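Local coordinates for protein ATP-dependent DNA helicase (PDB 5V9X) that is a 3'-to-5' RNA:DNA helicase that probably uses ATP hydrolysis to move along a single-stranded DNA tracking strand, at residues S34-E39 with H131-P136; D85-P90 with G97-Y102; G711-A716 with D736-R741. All coordinates share one frame; numbering follows the deposited sequence.

Contact 1 of 3, residues S34-E39 with H131-P136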
ATOM      1  N   SER A  34      34.706   8.201 -14.226  1.00 49.67           N
ATOM      2  CA  SER A  34      36.151   8.254 -14.096  1.00 51.19           C
ATOM      3  C   SER A  34      36.754   6.881 -14.387  1.00 56.25           C
ATOM      4  O   SER A  34      36.051   5.873 -14.514  1.00 56.94           O
ATOM      5  CB  SER A  34      36.545   8.728 -12.698  1.00 50.91           C
ATOM      6  OG  SER A  34      36.084   7.827 -11.704  1.00 47.39           O
ATOM      7  N   ALA A  35      38.083   6.845 -14.499  1.00 56.39           N
ATOM      8  CA  ALA A  35      38.755   5.583 -14.790  1.00 57.66           C
ATOM      9  C   ALA A  35      38.603   4.594 -13.639  1.00 60.37           C
ATOM     10  O   ALA A  35      38.464   3.387 -13.867  1.00 62.42           O
ATOM     11  CB  ALA A  35      40.232   5.830 -15.098  1.00 54.89           C
ATOM     12  N   LEU A  36      38.612   5.086 -12.398  1.00 58.78           N
ATOM     13  CA  LEU A  36      38.537   4.194 -11.244  1.00 59.90           C
ATOM     14  C   LEU A  36      37.181   3.503 -11.159  1.00 62.68           C
ATOM     15  O   LEU A  36      37.106   2.276 -11.034  1.00 68.63           O
ATOM     16  CB  LEU A  36      38.823   4.969  -9.958  1.00 59.42           C
ATOM     17  CG  LEU A  36      40.193   5.632  -9.820  1.00 58.22           C
ATOM     18  CD1 LEU A  36      40.335   6.227  -8.430  1.00 54.39           C
ATOM     19  CD2 LEU A  36      41.317   4.646 -10.109  1.00 59.61           C
ATOM     20  N   THR A  37      36.092   4.276 -11.210  1.00 60.20           N
ATOM     21  CA  THR A  37      34.766   3.671 -11.136  1.00 53.23           C
ATOM     22  C   THR A  37      34.498   2.775 -12.336  1.00 52.96           C
ATOM     23  O   THR A  37      33.837   1.739 -12.203  1.00 53.18           O
ATOM     24  CB  THR A  37      33.694   4.757 -11.026  1.00 44.63           C
ATOM     25  OG1 THR A  37      33.960   5.575  -9.881  1.00 43.64           O
ATOM     26  CG2 THR A  37      32.317   4.138 -10.872  1.00 40.50           C
ATOM     27  N   ARG A  38      35.017   3.143 -13.510  1.00 54.48           N
ATOM     28  CA  ARG A  38      34.880   2.283 -14.679  1.00 56.46           C
ATOM     29  C   ARG A  38      35.599   0.958 -14.470  1.00 60.19           C
ATOM     30  O   ARG A  38      35.055  -0.108 -14.782  1.00 61.06           O
ATOM     31  CB  ARG A  38      35.417   2.997 -15.921  1.00 61.20           C
ATOM     32  CG  ARG A  38      35.179   2.246 -17.220  1.00 64.86           C
ATOM     33  CD  ARG A  38      35.984   2.829 -18.376  1.00 69.43           C
ATOM     34  NE  ARG A  38      35.758   4.262 -18.555  1.00 69.75           N
ATOM     35  CZ  ARG A  38      36.683   5.196 -18.357  1.00 72.42           C
ATOM     36  NH1 ARG A  38      37.906   4.851 -17.982  1.00 75.33           N
ATOM     37  NH2 ARG A  38      36.391   6.476 -18.545  1.00 73.66           N
ATOM     38  N   GLU A  39      36.822   1.002 -13.929  1.00 62.36           N
ATOM     39  CA  GLU A  39      37.577  -0.230 -13.732  1.00 59.14           C
ATOM     40  C   GLU A  39      36.922  -1.122 -12.688  1.00 57.01           C
ATOM     41  O   GLU A  39      36.915  -2.348 -12.834  1.00 60.73           O
ATOM     42  CB  GLU A  39      39.024   0.074 -13.338  1.00 59.14           C
ATOM     43  CG  GLU A  39      39.861  -1.188 -13.124  1.00 62.75           C
ATOM     44  CD  GLU A  39      41.354  -0.931 -13.155  1.00 71.27           C
ATOM     45  OE1 GLU A  39      41.920  -0.567 -12.103  1.00 72.42           O
ATOM     46  OE2 GLU A  39      41.962  -1.094 -14.235  1.00 75.27           O
ATOM     47  N   HIS A 131      46.081   1.663  -8.288  1.00 70.87           N
ATOM     48  CA  HIS A 131      46.750   2.571  -9.209  1.00 75.31           C
ATOM     49  C   HIS A 131      47.516   3.679  -8.490  1.00 79.86           C
ATOM     50  O   HIS A 131      47.895   4.672  -9.122  1.00 83.87           O
ATOM     51  CB  HIS A 131      45.735   3.170 -10.185  1.00 74.29           C
ATOM     52  CG  HIS A 131      45.261   2.203 -11.226  1.00 70.55           C
ATOM     53  ND1 HIS A 131      46.023   1.860 -12.322  1.00 71.92           N
ATOM     54  CD2 HIS A 131      44.108   1.504 -11.336  1.00 67.89           C
ATOM     55  CE1 HIS A 131      45.358   0.992 -13.064  1.00 71.14           C
ATOM     56  NE2 HIS A 131      44.193   0.759 -12.486  1.00 68.91           N
ATOM     57  N   GLY A 132      47.757   3.528  -7.188  1.00 74.42           N
ATOM     58  CA  GLY A 132      48.552   4.479  -6.439  1.00 67.72           C
ATOM     59  C   GLY A 132      47.836   5.741  -6.012  1.00 69.51           C
ATOM     60  O   GLY A 132      48.462   6.603  -5.382  1.00 71.98           O
ATOM     61  N   LEU A 133      46.553   5.882  -6.325  1.00 69.58           N
ATOM     62  CA  LEU A 133      45.810   7.083  -5.983  1.00 72.13           C
ATOM     63  C   LEU A 133      45.310   7.015  -4.543  1.00 76.71           C
ATOM     64  O   LEU A 133      45.199   5.933  -3.963  1.00 78.46           O
ATOM     65  CB  LEU A 133      44.636   7.257  -6.942  1.00 69.81           C
ATOM     66  CG  LEU A 133      44.985   7.326  -8.430  1.00 71.02           C
ATOM     67  CD1 LEU A 133      43.737   7.572  -9.263  1.00 70.15           C
ATOM     68  CD2 LEU A 133      46.029   8.400  -8.692  1.00 72.22           C
ATOM     69  N   PRO A 134      45.014   8.163  -3.933  1.00 77.44           N
ATOM     70  CA  PRO A 134      44.434   8.142  -2.586  1.00 74.35           C
ATOM     71  C   PRO A 134      42.996   7.645  -2.618  1.00 71.15           C
ATOM     72  O   PRO A 134      42.239   7.925  -3.551  1.00 71.12           O
ATOM     73  CB  PRO A 134      44.513   9.606  -2.139  1.00 73.84           C
ATOM     74  CG  PRO A 134      44.502  10.380  -3.408  1.00 76.98           C
ATOM     75  CD  PRO A 134      45.260   9.540  -4.400  1.00 79.03           C
ATOM     76  N   ALA A 135      42.628   6.897  -1.586  1.00 66.03           N
ATOM     77  CA  ALA A 135      41.281   6.361  -1.505  1.00 61.46           C
ATOM     78  C   ALA A 135      40.288   7.476  -1.184  1.00 61.23           C
ATOM     79  O   ALA A 135      40.595   8.371  -0.391  1.00 67.40           O
ATOM     80  CB  ALA A 135      41.204   5.272  -0.439  1.00 62.60           C
ATOM     81  N   PRO A 136      39.105   7.460  -1.789  1.00 57.97           N
ATOM     82  CA  PRO A 136      38.061   8.408  -1.394  1.00 56.27           C
ATOM     83  C   PRO A 136      37.405   8.001  -0.084  1.00 62.37           C
ATOM     84  O   PRO A 136      37.312   6.819   0.256  1.00 66.69           O
ATOM     85  CB  PRO A 136      37.064   8.338  -2.556  1.00 53.87           C
ATOM     86  CG  PRO A 136      37.244   6.971  -3.113  1.00 53.90           C
ATOM     87  CD  PRO A 136      38.709   6.657  -2.959  1.00 59.12           C
TER
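Leu36 reaches from the first turn of helix 35-44 to Leu133, in the loop after helix 118-130, and Leu133 CD1 is the atom of Leu133 that it meets. Traced outwards, Leu36 CB makes no close approach to the loop, while the side chain also rests on Ala128 of helix 118-130. Leu36 CG is the first atom to feel the partner, 4.1 Å from Leu133 CD1, and both branches then close around that methyl: Leu36 CD1 lies 3.8 Å and Leu36 CD2 3.9 Å from it. CD2 also looks towards the imidazole, 4.4 Å from His131 CD2, but obliquely. A polar clasp forms one helical turn on. Glu39 holds CG anti to its backbone N (chi1 -180°) and runs on extended, which carries the carboxylate to the edge of the His131 ring. His131 NE2 donates to Glu39 OE1 over 2.7 Å, reaching its syn side; the N-H...O angle of 134° shows a bent bond. The oxygen lies close to the ring plane, and the carboxylate is tilted 24° from that plane. The carboxylate would probably favour a protonated imidazole, an effect that Arg130, in a long, weak ion pair with the same oxygen, may partly offset. Helix 118-130 ends in a Schellman motif, with Gly132 as its C-prime residue at positive phi, and the chain leaves it here for the loop carrying Leu133.

Contact 2 of 3, residues D85-P90 with G97-Y102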
ATOM      1  N   ASP A  85      30.477   8.325  -8.294  1.00 50.64           N
ATOM      2  CA  ASP A  85      31.651   8.703  -9.074  1.00 47.40           C
ATOM      3  C   ASP A  85      32.044  10.151  -8.809  1.00 48.65           C
ATOM      4  O   ASP A  85      33.234  10.466  -8.691  1.00 56.34           O
ATOM      5  CB  ASP A  85      31.386   8.475 -10.563  1.00 47.85           C
ATOM      6  CG  ASP A  85      32.642   8.594 -11.402  1.00 50.99           C
ATOM      7  OD1 ASP A  85      33.673   8.009 -11.010  1.00 52.61           O
ATOM      8  OD2 ASP A  85      32.601   9.263 -12.455  1.00 54.78           O
ATOM      9  N   ARG A  86      31.056  11.042  -8.699  1.00 45.60           N
ATOM     10  CA  ARG A  86      31.357  12.443  -8.417  1.00 50.81           C
ATOM     11  C   ARG A  86      31.927  12.618  -7.016  1.00 53.55           C
ATOM     12  O   ARG A  86      32.847  13.418  -6.808  1.00 60.55           O
ATOM     13  CB  ARG A  86      30.102  13.296  -8.597  1.00 55.65           C
ATOM     14  N   LEU A  87      31.396  11.878  -6.038  1.00 49.36           N
ATOM     15  CA  LEU A  87      31.947  11.936  -4.689  1.00 46.01           C
ATOM     16  C   LEU A  87      33.358  11.362  -4.630  1.00 54.81           C
ATOM     17  O   LEU A  87      34.136  11.729  -3.743  1.00 62.38           O
ATOM     18  CB  LEU A  87      31.031  11.196  -3.715  1.00 43.76           C
ATOM     19  CG  LEU A  87      29.776  11.946  -3.263  1.00 47.24           C
ATOM     20  CD1 LEU A  87      28.729  10.975  -2.740  1.00 41.69           C
ATOM     21  CD2 LEU A  87      30.126  12.978  -2.200  1.00 38.10           C
ATOM     22  N   ALA A  88      33.708  10.470  -5.560  1.00 55.90           N
ATOM     23  CA  ALA A  88      35.054   9.913  -5.596  1.00 59.06           C
ATOM     24  C   ALA A  88      36.054  10.839  -6.275  1.00 70.72           C
ATOM     25  O   ALA A  88      37.257  10.721  -6.023  1.00 73.51           O
ATOM     26  CB  ALA A  88      35.044   8.556  -6.302  1.00 54.13           C
ATOM     27  N   ASP A  89      35.582  11.751  -7.120  1.00 80.33           N
ATOM     28  CA  ASP A  89      36.473  12.670  -7.812  1.00 86.52           C
ATOM     29  C   ASP A  89      37.242  13.513  -6.799  1.00 88.21           C
ATOM     30  O   ASP A  89      36.674  13.940  -5.786  1.00 86.09           O
ATOM     31  CB  ASP A  89      35.670  13.571  -8.756  1.00 89.18           C
ATOM     32  CG  ASP A  89      36.550  14.442  -9.646  1.00 95.71           C
ATOM     33  OD1 ASP A  89      37.313  15.280  -9.119  1.00 97.27           O
ATOM     34  OD2 ASP A  89      36.469  14.289 -10.884  1.00 98.50           O
ATOM     35  N   PRO A  90      38.544  13.756  -7.024  1.00 92.34           N
ATOM     36  CA  PRO A  90      39.337  14.654  -6.176  1.00 94.92           C
ATOM     37  C   PRO A  90      38.750  16.064  -6.112  1.00 93.07           C
ATOM     38  O   PRO A  90      39.507  17.033  -6.144  1.00 88.39           O
ATOM     39  CB  PRO A  90      40.706  14.664  -6.861  1.00 93.97           C
ATOM     40  CG  PRO A  90      40.771  13.361  -7.580  1.00 89.57           C
ATOM     41  CD  PRO A  90      39.370  13.091  -8.045  1.00 89.24           C
ATOM     42  N   GLY A  97      28.951  18.514   3.607  1.00 88.12           N
ATOM     43  CA  GLY A  97      27.559  18.322   3.951  1.00 75.08           C
ATOM     44  C   GLY A  97      26.966  17.135   3.211  1.00 67.08           C
ATOM     45  O   GLY A  97      27.581  16.535   2.330  1.00 69.00           O
ATOM     46  N   THR A  98      25.739  16.800   3.594  1.00 60.86           N
ATOM     47  CA  THR A  98      25.056  15.670   2.977  1.00 57.47           C
ATOM     48  C   THR A  98      24.807  15.950   1.499  1.00 57.79           C
ATOM     49  O   THR A  98      24.157  16.939   1.147  1.00 61.04           O
ATOM     50  CB  THR A  98      23.744  15.384   3.703  1.00 56.56           C
ATOM     51  OG1 THR A  98      24.010  15.119   5.087  1.00 51.86           O
ATOM     52  CG2 THR A  98      23.056  14.177   3.089  1.00 56.43           C
ATOM     53  N   GLN A  99      25.331  15.078   0.637  1.00 54.29           N
ATOM     54  CA  GLN A  99      25.321  15.275  -0.808  1.00 51.04           C
ATOM     55  C   GLN A  99      24.250  14.466  -1.524  1.00 48.75           C
ATOM     56  O   GLN A  99      23.645  14.959  -2.481  1.00 49.39           O
ATOM     57  CB  GLN A  99      26.691  14.920  -1.395  1.00 55.43           C
ATOM     58  CG  GLN A  99      27.811  15.861  -0.981  1.00 67.78           C
ATOM     59  CD  GLN A  99      27.807  17.156  -1.767  1.00 74.55           C
ATOM     60  OE1 GLN A  99      27.864  17.150  -2.998  1.00 74.34           O
ATOM     61  NE2 GLN A  99      27.736  18.279  -1.059  1.00 79.04           N
ATOM     62  N   VAL A 100      24.007  13.231  -1.093  1.00 46.95           N
ATOM     63  CA  VAL A 100      23.016  12.353  -1.702  1.00 43.61           C
ATOM     64  C   VAL A 100      21.972  12.004  -0.651  1.00 38.31           C
ATOM     65  O   VAL A 100      22.313  11.710   0.498  1.00 44.62           O
ATOM     66  CB  VAL A 100      23.667  11.075  -2.277  1.00 45.37           C
ATOM     67  CG1 VAL A 100      22.608  10.128  -2.826  1.00 42.73           C
ATOM     68  CG2 VAL A 100      24.678  11.434  -3.356  1.00 43.37           C
ATOM     69  N   LEU A 101      20.701  12.044  -1.046  1.00 34.49           N
ATOM     70  CA  LEU A 101      19.590  11.705  -0.162  1.00 36.73           C
ATOM     71  C   LEU A 101      18.797  10.568  -0.792  1.00 42.29           C
ATOM     72  O   LEU A 101      18.140  10.754  -1.821  1.00 47.90           O
ATOM     73  CB  LEU A 101      18.696  12.918   0.094  1.00 38.30           C
ATOM     74  CG  LEU A 101      17.502  12.673   1.023  1.00 39.59           C
ATOM     75  CD1 LEU A 101      17.967  12.328   2.429  1.00 36.69           C
ATOM     76  CD2 LEU A 101      16.571  13.872   1.043  1.00 42.64           C
ATOM     77  N   TYR A 102      18.860   9.392  -0.175  1.00 43.03           N
ATOM     78  CA  TYR A 102      18.077   8.238  -0.591  1.00 42.51           C
ATOM     79  C   TYR A 102      16.903   8.070   0.363  1.00 46.58           C
ATOM     80  O   TYR A 102      17.089   8.052   1.584  1.00 51.32           O
ATOM     81  CB  TYR A 102      18.945   6.976  -0.610  1.00 36.13           C
ATOM     82  CG  TYR A 102      18.178   5.683  -0.794  1.00 37.01           C
ATOM     83  CD1 TYR A 102      17.584   5.046   0.288  1.00 38.97           C
ATOM     84  CD2 TYR A 102      18.066   5.088  -2.044  1.00 33.81           C
ATOM     85  CE1 TYR A 102      16.888   3.870   0.131  1.00 38.62           C
ATOM     86  CE2 TYR A 102      17.374   3.904  -2.209  1.00 33.56           C
ATOM     87  CZ  TYR A 102      16.782   3.299  -1.116  1.00 37.14           C
ATOM     88  OH  TYR A 102      16.087   2.119  -1.259  1.00 35.88           O
TER
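The carboxamide of Gln99 is the one flat group among the side chains that touch here, and Leu87 meets neither its faces nor its edges. Leu87 stops at the aliphatic stem below it: Leu87 CD2 lies 3.9 Å from Gln99 CG and 4.0 Å from Gln99 CB. The bend of the glutamine chain at chi2 (-79°) turns the amide aside, so methylene groups, not polar atoms, face the leucine. The second branch serves a different partner, Leu87 CD1 lying 4.1 Å from Val100 CG2. One forked side chain therefore straddles two consecutive residues, one methyl to each, and at both places the side chains run at a slant to one another. On the valine, CG2 is the methyl beside the backbone N. No hydrogen bond crosses the gap; apolar fit alone joins the two segments.

Helix 75-88 is the helix that follows the probable P-loop, and Leu87 sits in its last turn, just before the chain turns back to enter the next strand. Val100 opens strand 100-103, within the parallel sheet of the DEAD/DEAH box domain, and also packs on Phe80 and Ala83 of the same helix. Gln99 is bonded through its backbone to Asp161 and Arg186, ahead of strands 162-165 and 187-191, which flank strand 100-103 on its two sides. Helix 75-88 is the connecting helix of a beta-alpha-beta crossover from strand 64-68 to strand 100-103, parallel strands with 187-191 and 221-226 between them.

Contact 3 of 3, residues G711-A716 with D736-R741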
ATOM      1  N   GLY A 711     -19.046  -0.205  -2.180  1.00 51.41           N
ATOM      2  CA  GLY A 711     -19.209   0.728  -1.091  1.00 45.62           C
ATOM      3  C   GLY A 711     -20.274   1.766  -1.381  1.00 54.37           C
ATOM      4  O   GLY A 711     -21.295   1.843  -0.690  1.00 63.03           O
ATOM      5  N   PRO A 712     -20.063   2.584  -2.418  1.00 56.40           N
ATOM      6  CA  PRO A 712     -21.077   3.594  -2.755  1.00 55.63           C
ATOM      7  C   PRO A 712     -22.383   2.993  -3.239  1.00 60.16           C
ATOM      8  O   PRO A 712     -23.441   3.606  -3.047  1.00 65.89           O
ATOM      9  CB  PRO A 712     -20.397   4.419  -3.854  1.00 55.47           C
ATOM     10  CG  PRO A 712     -19.436   3.469  -4.483  1.00 55.04           C
ATOM     11  CD  PRO A 712     -18.916   2.636  -3.343  1.00 56.24           C
ATOM     12  N   LEU A 713     -22.344   1.817  -3.870  1.00 58.95           N
ATOM     13  CA  LEU A 713     -23.585   1.177  -4.292  1.00 59.13           C
ATOM     14  C   LEU A 713     -24.440   0.781  -3.095  1.00 58.75           C
ATOM     15  O   LEU A 713     -25.672   0.861  -3.165  1.00 58.69           O
ATOM     16  CB  LEU A 713     -23.285  -0.042  -5.166  1.00 57.15           C
ATOM     17  CG  LEU A 713     -24.505  -0.790  -5.711  1.00 53.13           C
ATOM     18  CD1 LEU A 713     -25.448   0.166  -6.423  1.00 48.83           C
ATOM     19  CD2 LEU A 713     -24.080  -1.914  -6.640  1.00 54.50           C
ATOM     20  N   ALA A 714     -23.810   0.369  -1.991  1.00 56.75           N
ATOM     21  CA  ALA A 714     -24.567   0.069  -0.782  1.00 57.20           C
ATOM     22  C   ALA A 714     -25.220   1.319  -0.205  1.00 57.72           C
ATOM     23  O   ALA A 714     -26.323   1.239   0.347  1.00 63.66           O
ATOM     24  CB  ALA A 714     -23.660  -0.591   0.257  1.00 59.13           C
ATOM     25  N   LEU A 715     -24.558   2.474  -0.318  1.00 53.67           N
ATOM     26  CA  LEU A 715     -25.178   3.729   0.098  1.00 52.90           C
ATOM     27  C   LEU A 715     -26.469   3.982  -0.666  1.00 61.73           C
ATOM     28  O   LEU A 715     -27.481   4.377  -0.077  1.00 72.20           O
ATOM     29  CB  LEU A 715     -24.209   4.893  -0.112  1.00 49.84           C
ATOM     30  CG  LEU A 715     -22.922   4.934   0.708  1.00 51.32           C
ATOM     31  CD1 LEU A 715     -22.036   6.071   0.230  1.00 55.62           C
ATOM     32  CD2 LEU A 715     -23.241   5.087   2.183  1.00 52.59           C
ATOM     33  N   ALA A 716     -26.449   3.765  -1.982  1.00 59.24           N
ATOM     34  CA  ALA A 716     -27.636   4.002  -2.795  1.00 54.25           C
ATOM     35  C   ALA A 716     -28.744   3.017  -2.448  1.00 56.77           C
ATOM     36  O   ALA A 716     -29.909   3.405  -2.303  1.00 62.74           O
ATOM     37  CB  ALA A 716     -27.277   3.912  -4.278  1.00 49.12           C
ATOM     38  N   ASP A 736     -16.796  -8.811  -3.255  1.00 58.45           N
ATOM     39  CA  ASP A 736     -17.493  -9.720  -4.156  1.00 58.75           C
ATOM     40  C   ASP A 736     -19.011  -9.661  -4.007  1.00 60.04           C
ATOM     41  O   ASP A 736     -19.698 -10.657  -4.251  1.00 59.54           O
ATOM     42  CB  ASP A 736     -16.997 -11.151  -3.960  1.00 62.73           C
ATOM     43  CG  ASP A 736     -15.600 -11.359  -4.508  1.00 71.77           C
ATOM     44  OD1 ASP A 736     -14.891 -10.353  -4.715  1.00 75.01           O
ATOM     45  OD2 ASP A 736     -15.214 -12.524  -4.746  1.00 78.38           O
ATOM     46  N   GLY A 737     -19.552  -8.513  -3.619  1.00 60.25           N
ATOM     47  CA  GLY A 737     -20.982  -8.318  -3.681  1.00 54.79           C
ATOM     48  C   GLY A 737     -21.499  -7.504  -2.516  1.00 54.63           C
ATOM     49  O   GLY A 737     -20.740  -6.887  -1.769  1.00 59.07           O
ATOM     50  N   ILE A 738     -22.826  -7.509  -2.378  1.00 52.39           N
ATOM     51  CA  ILE A 738     -23.540  -6.754  -1.355  1.00 56.22           C
ATOM     52  C   ILE A 738     -24.591  -7.663  -0.734  1.00 57.87           C
ATOM     53  O   ILE A 738     -25.322  -8.356  -1.452  1.00 53.45           O
ATOM     54  CB  ILE A 738     -24.196  -5.485  -1.939  1.00 56.94           C
ATOM     55  CG1 ILE A 738     -23.129  -4.495  -2.416  1.00 56.89           C
ATOM     56  CG2 ILE A 738     -25.124  -4.830  -0.923  1.00 51.20           C
ATOM     57  CD1 ILE A 738     -23.699  -3.262  -3.081  1.00 55.03           C
ATOM     58  N   ILE A 739     -24.671  -7.660   0.595  1.00 62.28           N
ATOM     59  CA  ILE A 739     -25.609  -8.495   1.340  1.00 64.79           C
ATOM     60  C   ILE A 739     -26.720  -7.612   1.891  1.00 62.61           C
ATOM     61  O   ILE A 739     -26.452  -6.617   2.573  1.00 60.78           O
ATOM     62  CB  ILE A 739     -24.906  -9.257   2.477  1.00 66.90           C
ATOM     63  CG1 ILE A 739     -23.725 -10.065   1.937  1.00 66.48           C
ATOM     64  CG2 ILE A 739     -25.892 -10.171   3.192  1.00 71.20           C
ATOM     65  CD1 ILE A 739     -22.915 -10.750   3.017  1.00 65.32           C
ATOM     66  N   VAL A 740     -27.965  -7.987   1.604  1.00 61.78           N
ATOM     67  CA  VAL A 740     -29.148  -7.305   2.116  1.00 70.61           C
ATOM     68  C   VAL A 740     -29.981  -8.312   2.898  1.00 82.44           C
ATOM     69  O   VAL A 740     -30.084  -9.480   2.508  1.00 87.72           O
ATOM     70  CB  VAL A 740     -29.976  -6.672   0.975  1.00 66.34           C
ATOM     71  CG1 VAL A 740     -31.235  -6.012   1.516  1.00 66.93           C
ATOM     72  CG2 VAL A 740     -29.138  -5.662   0.207  1.00 59.32           C
ATOM     73  N   ARG A 741     -30.561  -7.865   4.011  1.00 85.43           N
ATOM     74  CA  ARG A 741     -31.442  -8.693   4.822  1.00 90.37           C
ATOM     75  C   ARG A 741     -32.753  -7.957   5.048  1.00 92.86           C
ATOM     76  O   ARG A 741     -32.750  -6.786   5.442  1.00 93.94           O
ATOM     77  CB  ARG A 741     -30.795  -9.055   6.165  1.00 97.73           C
ATOM     78  CG  ARG A 741     -31.751  -9.707   7.154  1.00106.83           C
ATOM     79  CD  ARG A 741     -31.017 -10.291   8.350  1.00111.35           C
ATOM     80  NE  ARG A 741     -31.664  -9.940   9.611  1.00115.52           N
ATOM     81  CZ  ARG A 741     -31.176  -9.060  10.479  1.00116.42           C
ATOM     82  NH1 ARG A 741     -30.025  -8.453  10.228  1.00114.62           N
ATOM     83  NH2 ARG A 741     -31.829  -8.795  11.601  1.00118.85           N
TER
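Ile738 rises from strand 737-742 against Leu713 and Ala714 of helix 707-725, a helix laid on one face of a mixed beta-sheet in the region related to the DEAD/H-associated family. The helix belongs to a beta-alpha-beta crossover: it joins the parallel strands 697-702 and 732-734, and strand 737-742 runs antiparallel between them. Ile738 and Leu713 slant across one another instead of meeting head on. Leu713 has CG anti to its backbone N (chi1 -178°), which lays the chain down towards the sheet, and the tip of Ile738 fits against its side: Ile738 CD1 is 3.7 Å from Leu713 CG, 3.8 Å from Leu713 CD2 and 3.9 Å from Leu713 CB. Leu713 also packs on Leu701 of strand 697-702 and on Leu841 and Met845 of helix 838-849, so it fills a layer shared by sheet and helices. Every touching residue is buried. Ala714 offers little bulk, and its CB lies 4.3 Å from Ile738 CD1. That same methyl comes closer to the helix backbone, ending 3.8 Å from Ala714 N.

How the contacts relate
Contacts 1 and 2 belong to one neighbourhood, with centres 15 Å apart, and Asp85 joins them: its OD1 probably accepts hydrogen bonds from Ser34 OG and Thr37 OG1, tying helix 35-44 to helix 75-88, while Pro136 packs against Ala88. Contact 3 lies far away, on the other side of the chain's centre, about 66 Å from contact 1 between centres, and shares no element with either. In these three the chemistry runs with burial. Contact 1, at the surface, combines a histidine-carboxylate hydrogen bond with leucine packing; contact 2, partly buried, relies on apolar atoms, including a glutamine stem; contact 3, buried, rests on aliphatic side chains and the helix backbone. Contacts 2 and 3 both set a helix on a sheet, one parallel, one mixed.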